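Local coordinates for CytC3 (Streptomyces sp., PDB 3GJB), which probably acts as a non-haem iron(II)- and 2-oxoglutarate-dependent halogenase, chlorinating an unactivated carbon of an amino acid tethered to a carrier protein, at residues D73-A78 and R304-G309; G95-C100 and V261-Q266; E158-L163 and K249-M254. One frame throughout, in Å; residues are numbered along the deposited sequence.

Contact 1: D73-A78 and R304-G309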
loop_
_atom_site.group_PDB
_atom_site.type_symbol
_atom_site.label_atom_id
_atom_site.label_comp_id
_atom_site.label_asym_id
_atom_site.label_seq_id
_atom_site.Cartn_x
_atom_site.Cartn_y
_atom_site.Cartn_z
ATOM N N ASP A 73 -10.776 -8.969 -3.715
ATOM C CA ASP A 73 -11.283 -10.221 -4.267
ATOM C C ASP A 73 -10.404 -11.453 -3.972
ATOM O O ASP A 73 -10.887 -12.587 -4.008
ATOM C CB ASP A 73 -11.581 -10.084 -5.776
ATOM C CG ASP A 73 -10.331 -9.980 -6.635
ATOM O OD1 ASP A 73 -9.571 -8.998 -6.488
ATOM O OD2 ASP A 73 -10.123 -10.887 -7.475
ATOM N N ILE A 74 -9.127 -11.246 -3.664
ATOM C CA ILE A 74 -8.259 -12.380 -3.339
ATOM C C ILE A 74 -8.210 -12.489 -1.816
ATOM O O ILE A 74 -7.798 -11.541 -1.143
ATOM C CB ILE A 74 -6.821 -12.187 -3.865
ATOM C CG1 ILE A 74 -6.809 -12.181 -5.396
ATOM C CG2 ILE A 74 -5.927 -13.304 -3.344
ATOM C CD1 ILE A 74 -5.494 -11.738 -5.990
ATOM N N ASP A 75 -8.625 -13.637 -1.280
ATOM C CA ASP A 75 -8.654 -13.844 0.173
ATOM C C ASP A 75 -7.360 -13.550 0.906
ATOM O O ASP A 75 -7.371 -12.928 1.970
ATOM C CB ASP A 75 -9.071 -15.277 0.522
ATOM C CG ASP A 75 -10.537 -15.551 0.236
ATOM O OD1 ASP A 75 -11.349 -14.615 0.355
ATOM O OD2 ASP A 75 -10.881 -16.707 -0.093
ATOM N N LEU A 76 -6.247 -14.024 0.352
ATOM C CA LEU A 76 -4.949 -13.821 0.973
ATOM C C LEU A 76 -4.523 -12.355 0.971
ATOM O O LEU A 76 -3.767 -11.925 1.835
ATOM C CB LEU A 76 -3.903 -14.700 0.279
ATOM C CG LEU A 76 -4.079 -16.195 0.591
ATOM C CD1 LEU A 76 -3.229 -17.036 -0.348
ATOM C CD2 LEU A 76 -3.703 -16.461 2.046
ATOM N N LEU A 77 -5.009 -11.585 0.002
ATOM C CA LEU A 77 -4.670 -10.166 -0.040
ATOM C C LEU A 77 -5.607 -9.436 0.909
ATOM O O LEU A 77 -5.210 -8.465 1.567
ATOM C CB LEU A 77 -4.791 -9.612 -1.459
ATOM C CG LEU A 77 -3.762 -10.161 -2.451
ATOM C CD1 LEU A 77 -3.893 -9.419 -3.778
ATOM C CD2 LEU A 77 -2.357 -10.001 -1.875
ATOM N N ALA A 78 -6.844 -9.928 0.994
ATOM C CA ALA A 78 -7.836 -9.352 1.898
ATOM C C ALA A 78 -7.334 -9.490 3.324
ATOM O O ALA A 78 -7.486 -8.573 4.136
ATOM C CB ALA A 78 -9.174 -10.070 1.753
ATOM N N ARG A 304 -17.313 -3.717 3.517
ATOM C CA ARG A 304 -17.257 -4.511 4.727
ATOM C C ARG A 304 -16.934 -5.950 4.323
ATOM O O ARG A 304 -16.446 -6.733 5.133
ATOM C CB ARG A 304 -18.604 -4.444 5.453
ATOM C CG ARG A 304 -18.783 -5.462 6.572
ATOM C CD ARG A 304 -18.150 -5.038 7.881
ATOM N NE ARG A 304 -18.229 -6.128 8.851
ATOM C CZ ARG A 304 -18.031 -6.001 10.161
ATOM N NH1 ARG A 304 -17.737 -4.816 10.689
ATOM N NH2 ARG A 304 -18.136 -7.066 10.949
ATOM N N THR A 305 -17.193 -6.282 3.059
ATOM C CA THR A 305 -16.947 -7.631 2.553
ATOM C C THR A 305 -16.281 -7.612 1.184
ATOM O O THR A 305 -16.532 -6.715 0.383
ATOM C CB THR A 305 -18.271 -8.426 2.467
ATOM O OG1 THR A 305 -18.804 -8.592 3.788
ATOM C CG2 THR A 305 -18.047 -9.807 1.860
ATOM N N SER A 306 -15.432 -8.606 0.922
ATOM C CA SER A 306 -14.728 -8.699 -0.349
ATOM C C SER A 306 -15.642 -9.352 -1.369
ATOM O O SER A 306 -16.670 -9.922 -0.999
ATOM C CB SER A 306 -13.462 -9.546 -0.198
ATOM O OG SER A 306 -13.754 -10.924 -0.375
ATOM N N GLN A 307 -15.266 -9.271 -2.645
ATOM C CA GLN A 307 -16.053 -9.856 -3.721
ATOM C C GLN A 307 -16.205 -11.353 -3.555
ATOM O O GLN A 307 -16.989 -11.972 -4.267
ATOM C CB GLN A 307 -15.407 -9.607 -5.077
ATOM C CG GLN A 307 -15.414 -8.176 -5.536
ATOM C CD GLN A 307 -16.780 -7.543 -5.414
ATOM O OE1 GLN A 307 -17.106 -6.938 -4.391
ATOM N NE2 GLN A 307 -17.594 -7.690 -6.449
ATOM N N ARG A 308 -15.437 -11.939 -2.642
ATOM C CA ARG A 308 -15.511 -13.372 -2.424
ATOM C C ARG A 308 -16.123 -13.741 -1.088
ATOM O O ARG A 308 -16.110 -14.911 -0.693
ATOM C CB ARG A 308 -14.132 -14.020 -2.547
ATOM C CG ARG A 308 -13.797 -14.418 -3.967
ATOM C CD ARG A 308 -12.649 -15.416 -4.036
ATOM N NE ARG A 308 -12.434 -15.839 -5.413
ATOM C CZ ARG A 308 -11.925 -15.060 -6.363
ATOM N NH1 ARG A 308 -11.563 -13.816 -6.080
ATOM N NH2 ARG A 308 -11.809 -15.511 -7.602
ATOM N N GLY A 309 -16.657 -12.747 -0.390
ATOM C CA GLY A 309 -17.289 -13.025 0.879
ATOM C C GLY A 309 -16.355 -12.947 2.062
ATOM O O GLY A 309 -16.704 -13.373 3.166
HETATM O O HOH W 1 -11.296 -12.631 -9.148
HETATM O O HOH W 2 -11.501 -12.327 -0.737
#

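Contact 2: G95-C100 and V261-Q266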
loop_
_atom_site.group_PDB
_atom_site.type_symbol
_atom_site.label_atom_id
_atom_site.label_comp_id
_atom_site.label_asym_id
_atom_site.label_seq_id
_atom_site.Cartn_x
_atom_site.Cartn_y
_atom_site.Cartn_z
ATOM N N GLY A 95 -3.335 6.619 13.928
ATOM C CA GLY A 95 -4.597 6.349 14.592
ATOM C C GLY A 95 -5.149 4.948 14.478
ATOM O O GLY A 95 -4.766 4.202 13.582
ATOM N N ARG A 96 -6.067 4.606 15.385
ATOM C CA ARG A 96 -6.691 3.283 15.424
ATOM C C ARG A 96 -7.857 3.132 14.452
ATOM O O ARG A 96 -8.284 2.018 14.164
ATOM C CB ARG A 96 -7.149 2.967 16.833
ATOM N N ASN A 97 -8.388 4.243 13.956
ATOM C CA ASN A 97 -9.482 4.173 12.989
ATOM C C ASN A 97 -8.819 4.223 11.620
ATOM O O ASN A 97 -8.617 5.300 11.064
ATOM C CB ASN A 97 -10.437 5.355 13.161
ATOM C CG ASN A 97 -11.144 5.336 14.496
ATOM O OD1 ASN A 97 -11.755 4.333 14.874
ATOM N ND2 ASN A 97 -11.070 6.446 15.223
ATOM N N LEU A 98 -8.487 3.052 11.082
ATOM C CA LEU A 98 -7.787 2.978 9.809
ATOM C C LEU A 98 -8.525 2.415 8.620
ATOM O O LEU A 98 -9.251 1.427 8.720
ATOM C CB LEU A 98 -6.506 2.172 9.970
ATOM C CG LEU A 98 -5.407 2.720 10.868
ATOM C CD1 LEU A 98 -4.292 1.678 10.957
ATOM C CD2 LEU A 98 -4.881 4.038 10.302
ATOM N N LEU A 99 -8.288 3.052 7.480
ATOM C CA LEU A 99 -8.865 2.642 6.216
ATOM C C LEU A 99 -7.747 2.252 5.262
ATOM O O LEU A 99 -6.716 2.928 5.183
ATOM C CB LEU A 99 -9.644 3.787 5.569
ATOM C CG LEU A 99 -10.901 4.316 6.253
ATOM C CD1 LEU A 99 -11.461 5.485 5.435
ATOM C CD2 LEU A 99 -11.924 3.186 6.363
ATOM N N CYS A 100 -7.944 1.142 4.565
ATOM C CA CYS A 100 -7.006 0.723 3.549
ATOM C C CYS A 100 -7.789 1.095 2.301
ATOM O O CYS A 100 -8.804 0.475 1.992
ATOM C CB CYS A 100 -6.759 -0.781 3.578
ATOM S SG CYS A 100 -5.663 -1.291 2.232
ATOM N N VAL A 261 -5.182 5.391 5.407
ATOM C CA VAL A 261 -5.532 6.747 5.816
ATOM C C VAL A 261 -6.526 6.668 6.972
ATOM O O VAL A 261 -7.363 5.759 7.031
ATOM C CB VAL A 261 -6.211 7.566 4.686
ATOM C CG1 VAL A 261 -5.199 7.927 3.615
ATOM C CG2 VAL A 261 -7.386 6.785 4.106
ATOM N N PRO A 262 -6.421 7.596 7.932
ATOM C CA PRO A 262 -7.372 7.562 9.045
ATOM C C PRO A 262 -8.763 7.827 8.468
ATOM O O PRO A 262 -8.888 8.297 7.339
ATOM C CB PRO A 262 -6.874 8.679 9.967
ATOM C CG PRO A 262 -6.174 9.618 9.026
ATOM C CD PRO A 262 -5.429 8.664 8.118
ATOM N N THR A 263 -9.800 7.518 9.237
ATOM C CA THR A 263 -11.182 7.685 8.788
ATOM C C THR A 263 -11.636 9.095 8.392
ATOM O O THR A 263 -12.497 9.246 7.523
ATOM C CB THR A 263 -12.156 7.125 9.846
ATOM O OG1 THR A 263 -11.813 7.644 11.139
ATOM C CG2 THR A 263 -12.081 5.606 9.875
ATOM N N GLN A 264 -11.064 10.122 9.010
ATOM C CA GLN A 264 -11.452 11.491 8.684
ATOM C C GLN A 264 -11.009 11.905 7.283
ATOM O O GLN A 264 -11.415 12.960 6.783
ATOM C CB GLN A 264 -10.866 12.487 9.685
ATOM C CG GLN A 264 -9.358 12.578 9.636
ATOM C CD GLN A 264 -8.707 11.588 10.567
ATOM O OE1 GLN A 264 -9.213 10.484 10.769
ATOM N NE2 GLN A 264 -7.571 11.971 11.136
ATOM N N VAL A 265 -10.170 11.089 6.649
ATOM C CA VAL A 265 -9.697 11.415 5.310
ATOM C C VAL A 265 -10.724 11.016 4.261
ATOM O O VAL A 265 -11.380 9.986 4.375
ATOM C CB VAL A 265 -8.353 10.713 5.006
ATOM C CG1 VAL A 265 -7.925 10.978 3.566
ATOM C CG2 VAL A 265 -7.289 11.200 5.981
ATOM N N GLN A 266 -10.867 11.849 3.240
ATOM C CA GLN A 266 -11.799 11.570 2.162
ATOM C C GLN A 266 -11.055 10.882 1.015
ATOM O O GLN A 266 -10.084 11.415 0.477
ATOM C CB GLN A 266 -12.431 12.876 1.667
ATOM C CG GLN A 266 -13.304 12.716 0.429
ATOM C CD GLN A 266 -14.564 11.908 0.700
ATOM O OE1 GLN A 266 -15.408 12.310 1.506
ATOM N NE2 GLN A 266 -14.697 10.767 0.029
HETATM O O HOH W 3 -10.487 8.693 13.144
#

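Contact 3: E158-L163 and K249-M254. With AKG (2-oxoglutaric acid), chain D.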
loop_
_atom_site.group_PDB
_atom_site.type_symbol
_atom_site.label_atom_id
_atom_site.label_comp_id
_atom_site.label_asym_id
_atom_site.label_seq_id
_atom_site.Cartn_x
_atom_site.Cartn_y
_atom_site.Cartn_z
ATOM N N GLU A 158 19.602 -5.193 -3.490
ATOM C CA GLU A 158 20.226 -4.128 -4.246
ATOM C C GLU A 158 20.367 -4.642 -5.663
ATOM O O GLU A 158 20.219 -3.893 -6.620
ATOM C CB GLU A 158 21.602 -3.775 -3.682
ATOM C CG GLU A 158 21.548 -2.988 -2.388
ATOM C CD GLU A 158 22.922 -2.594 -1.887
ATOM O OE1 GLU A 158 23.642 -1.865 -2.606
ATOM O OE2 GLU A 158 23.281 -3.017 -0.770
ATOM N N GLN A 159 20.631 -5.935 -5.802
ATOM C CA GLN A 159 20.795 -6.488 -7.133
ATOM C C GLN A 159 19.514 -6.448 -7.964
ATOM O O GLN A 159 19.584 -6.237 -9.172
ATOM C CB GLN A 159 21.335 -7.921 -7.075
ATOM C CG GLN A 159 21.630 -8.482 -8.457
ATOM C CD GLN A 159 22.345 -9.821 -8.432
ATOM O OE1 GLN A 159 21.806 -10.818 -7.956
ATOM N NE2 GLN A 159 23.565 -9.849 -8.957
ATOM N N ASN A 160 18.348 -6.647 -7.345
ATOM C CA ASN A 160 17.123 -6.607 -8.144
ATOM C C ASN A 160 16.317 -5.303 -8.107
ATOM O O ASN A 160 15.118 -5.291 -8.375
ATOM C CB ASN A 160 16.236 -7.848 -7.881
ATOM C CG ASN A 160 15.620 -7.894 -6.491
ATOM O OD1 ASN A 160 15.154 -8.952 -6.076
ATOM N ND2 ASN A 160 15.586 -6.769 -5.785
ATOM N N GLY A 161 17.005 -4.208 -7.791
ATOM C CA GLY A 161 16.408 -2.882 -7.800
ATOM C C GLY A 161 15.630 -2.378 -6.609
ATOM O O GLY A 161 14.634 -1.681 -6.787
ATOM N N CYS A 162 16.088 -2.696 -5.404
ATOM C CA CYS A 162 15.398 -2.282 -4.190
ATOM C C CYS A 162 15.270 -0.770 -4.059
ATOM O O CYS A 162 16.020 -0.009 -4.670
ATOM C CB CYS A 162 16.119 -2.826 -2.958
ATOM S SG CYS A 162 17.723 -2.033 -2.642
ATOM N N LEU A 163 14.306 -0.348 -3.245
ATOM C CA LEU A 163 14.068 1.063 -2.990
ATOM C C LEU A 163 15.220 1.651 -2.186
ATOM O O LEU A 163 16.017 0.927 -1.583
ATOM C CB LEU A 163 12.769 1.249 -2.200
ATOM C CG LEU A 163 11.396 1.182 -2.888
ATOM C CD1 LEU A 163 11.430 0.273 -4.105
ATOM C CD2 LEU A 163 10.360 0.695 -1.868
ATOM N N LYS A 249 17.651 -12.732 -15.102
ATOM C CA LYS A 249 16.308 -12.573 -15.636
ATOM C C LYS A 249 15.226 -13.396 -14.933
ATOM O O LYS A 249 14.038 -13.138 -15.112
ATOM C CB LYS A 249 16.317 -12.875 -17.134
ATOM C CG LYS A 249 17.208 -11.916 -17.895
ATOM C CD LYS A 249 17.103 -12.110 -19.384
ATOM C CE LYS A 249 17.748 -10.952 -20.119
ATOM N NZ LYS A 249 17.399 -11.000 -21.559
ATOM N N THR A 250 15.632 -14.376 -14.131
ATOM C CA THR A 250 14.668 -15.196 -13.416
ATOM C C THR A 250 14.469 -14.665 -12.006
ATOM O O THR A 250 13.612 -15.143 -11.271
ATOM C CB THR A 250 15.127 -16.658 -13.339
ATOM O OG1 THR A 250 16.470 -16.705 -12.847
ATOM C CG2 THR A 250 15.065 -17.310 -14.713
ATOM N N ASP A 251 15.264 -13.673 -11.631
ATOM C CA ASP A 251 15.171 -13.079 -10.303
ATOM C C ASP A 251 14.341 -11.800 -10.368
ATOM O O ASP A 251 14.852 -10.732 -10.676
ATOM C CB ASP A 251 16.578 -12.779 -9.776
ATOM C CG ASP A 251 16.570 -12.001 -8.468
ATOM O OD1 ASP A 251 15.613 -12.148 -7.682
ATOM O OD2 ASP A 251 17.539 -11.250 -8.217
ATOM N N TYR A 252 13.053 -11.903 -10.098
ATOM C CA TYR A 252 12.217 -10.716 -10.146
ATOM C C TYR A 252 11.866 -10.318 -8.727
ATOM O O TYR A 252 11.834 -11.153 -7.825
ATOM C CB TYR A 252 10.945 -10.990 -10.955
ATOM C CG TYR A 252 9.975 -11.918 -10.266
ATOM C CD1 TYR A 252 9.090 -11.437 -9.301
ATOM C CD2 TYR A 252 9.995 -13.290 -10.522
ATOM C CE1 TYR A 252 8.256 -12.299 -8.599
ATOM C CE2 TYR A 252 9.166 -14.167 -9.822
ATOM C CZ TYR A 252 8.298 -13.665 -8.859
ATOM O OH TYR A 252 7.493 -14.516 -8.141
ATOM N N ARG A 253 11.642 -9.031 -8.519
ATOM C CA ARG A 253 11.272 -8.559 -7.205
ATOM C C ARG A 253 9.799 -8.213 -7.264
ATOM O O ARG A 253 9.336 -7.621 -8.240
ATOM C CB ARG A 253 12.082 -7.329 -6.818
ATOM C CG ARG A 253 11.521 -6.623 -5.603
ATOM C CD ARG A 253 10.630 -5.463 -6.019
ATOM N NE ARG A 253 11.413 -4.249 -6.238
ATOM C CZ ARG A 253 10.912 -3.088 -6.644
ATOM N NH1 ARG A 253 9.611 -2.960 -6.892
ATOM N NH2 ARG A 253 11.714 -2.043 -6.779
ATOM N N MET A 254 9.063 -8.595 -6.229
ATOM C CA MET A 254 7.642 -8.317 -6.180
ATOM C C MET A 254 7.256 -7.717 -4.855
ATOM O O MET A 254 7.302 -8.384 -3.822
ATOM C CB MET A 254 6.822 -9.588 -6.396
ATOM C CG MET A 254 5.333 -9.313 -6.543
ATOM S SD MET A 254 5.014 -8.146 -7.882
ATOM C CE MET A 254 5.195 -9.206 -9.306
HETATM C C1 AKG D . 8.425 4.464 -6.194
HETATM O O1 AKG D . 7.629 3.562 -5.986
HETATM O O2 AKG D . 8.178 5.682 -5.697
HETATM C C2 AKG D . 9.662 4.205 -7.001
HETATM O O5 AKG D . 10.480 5.104 -7.227
HETATM C C3 AKG D . 9.877 2.811 -7.534
HETATM C C4 AKG D . 11.155 2.738 -8.341
HETATM C C5 AKG D . 11.361 1.347 -8.856
HETATM O O3 AKG D . 10.569 0.460 -8.603
HETATM O O4 AKG D . 12.438 1.100 -9.606
HETATM O O HOH W 4 19.732 -12.026 -9.570
HETATM O O HOH W 5 13.830 -4.673 -5.373
#

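Contact 1: D73-A78 and R304-G309
NH1 of Arg308 is gripped from three directions, by the backbone O of Asp73, by the carboxylate of the same residue and by a water. The bond to Asp73 O is short, 2.5 Å from Arg308 NH1, but bent (141° at the hydrogen); the oxygen meets the edge of the guanidinium near its plane, whereas the nitrogen stands well above the carbonyl plane, off the lone-pair positions. Asp73 OD2 adds a longer salt bridge, 3.5 Å from Arg308 NH1, with the carboxylate and guanidinium planes 38° apart. Water 1 closes the ring, donating to Asp73 OD2 at 2.7 Å and accepting from Arg308 NH1. The carboxylate also has a stronger partner in Arg70, so it is likely to share its negative charge between two arginines.

Asp73 CG is placed between the backbone N and the carbonyl carbon (chi1 71°), a crowded position that turns the carboxylate back above its own carbonyl group and lets one arginine nitrogen meet both. The extended run of Arg308 from CG to NE passes along Asp73 O, with CD 3.3 Å from that oxygen. Behind it, Gln307 CB lies 3.9 Å from Asp73 CB, while the rest of the glutamine bends away toward Lys285.

A second water joins the segments near the root of Arg308: water 2 donates to Asp75 OD1 at 2.5 Å and lies 2.7 Å from Ser306 OG, the hydroxyl that also takes the N-H of Tyr310. The junction thus pins a C-terminal loop, folded at Ser306-Gly309 into a type I beta turn closed by Gly309 N and Ser306 O, against the residues leading into the N-terminal end of helix 75-82.

Contact 2: G95-C100 and V261-Q266
Thr263 crosses Leu99 at about a right angle, its CG2 lying 4.0 Å from Leu99 CG, and meets Asn97 obliquely, OG1 coming to 3.3 Å from Asn97 CB. The hydroxyl stands between the backbone N and the carbonyl carbon (chi1 49°), which leaves the methyl beside the N and turned to the leucine. Water 3, 2.6 Å from Thr263 OG1, accepts from Asn97 ND2 and donates to Gln264 OE1; Asn97 OD1 takes the N-H of Val294. A valine in place of Thr263 would probably leave water 3 without its hydroxyl partner, slackening the link to Asn97 and Gln264.

These side chains sit where strands 98-108 and 253-262 pair antiparallel in the major sheet of a cupin-type jelly roll. Leu99 and Val261 form a hydrogen-bonded pair, both N to O distances being 2.9 Å (Leu99 N to Val261 O and Val261 N to Leu99 O), and their side chains share one face, with Leu99 CB 4.0 Å from Val261 CG2. Leu98 and Pro262 make the adjacent non-hydrogen-bonded pair. Past it, Thr263 N bonds to Asn97 O at 3.1 Å, where segment 261-266 enters the type I turn Pro262-Val265.

Contact 3: E158-L163 and K249-M254
The side chain of Arg253 leaves with CG anti to the backbone N (chi1 167°) and then bends twice, at chi2 (-97°) and chi3 (-86°), which brings its guanidinium to the carbonyl of Gly161. There NH2 donates to Gly161 O at 2.9 Å, the oxygen lying in the guanidinium plane although the nitrogen stands above the carbonyl plane. The same NH2 makes a weak bond to O3 of the 2-oxoglutarate, 3.3 Å away, in the carboxylate at C5, while NE gives its hydrogen to water 5 at 2.6 Å and NH1 donates to Phe106 O. With each nitrogen engaged, the group is unlikely to rotate. This matches the role of the arginine that receives the distal carboxylate of the cosubstrate in iron(II)/2-oxoglutarate enzymes; Lys108 and Ser242 also hydrogen-bond to the cosubstrate.

Van der Waals contacts flank the arginine. Leu163 CD1 approaches to 3.5 Å from Arg253 NH2, crossing at about a right angle, and Asn160 lies against the root of the chain, its CG 3.6 Å from Arg253 CB. Farther out, water 4 donates both to Gln159 OE1 (2.9 Å) and to Asp251 OD2 (2.7 Å), a bridge at the surface; Asp251 OD1 is held by His155.

Segment 158-163, turned at Glu158-Gly161 and running into strand 163-165, thus packs against the start of strand 253-262, which is flanked by strands 147-152 and 98-108, with Trp150 touching both Leu163 and Arg253.

Overall arrangement
Contacts 2 and 3 sit at opposite ends of strand 253-262, with centres about 32 Å apart on opposite sides of the chain's centre. Contact 2 is the buried one: it pairs that strand with strand 98-108 through backbone bonds and aliphatic side chains, with a small polar cluster at the strand end. Contact 3 is only partly buried and works through an arginine that reaches the cosubstrate, with one water bridge at its outer edge. Contact 1, likewise partly buried, holds none of these strands and fastens the C-terminal loop to helix 75-82, its centre about 19 Å from that of contact 2. The arginines of contacts 1 and 3 both meet a backbone carbonyl; contact 1 adds an aspartate.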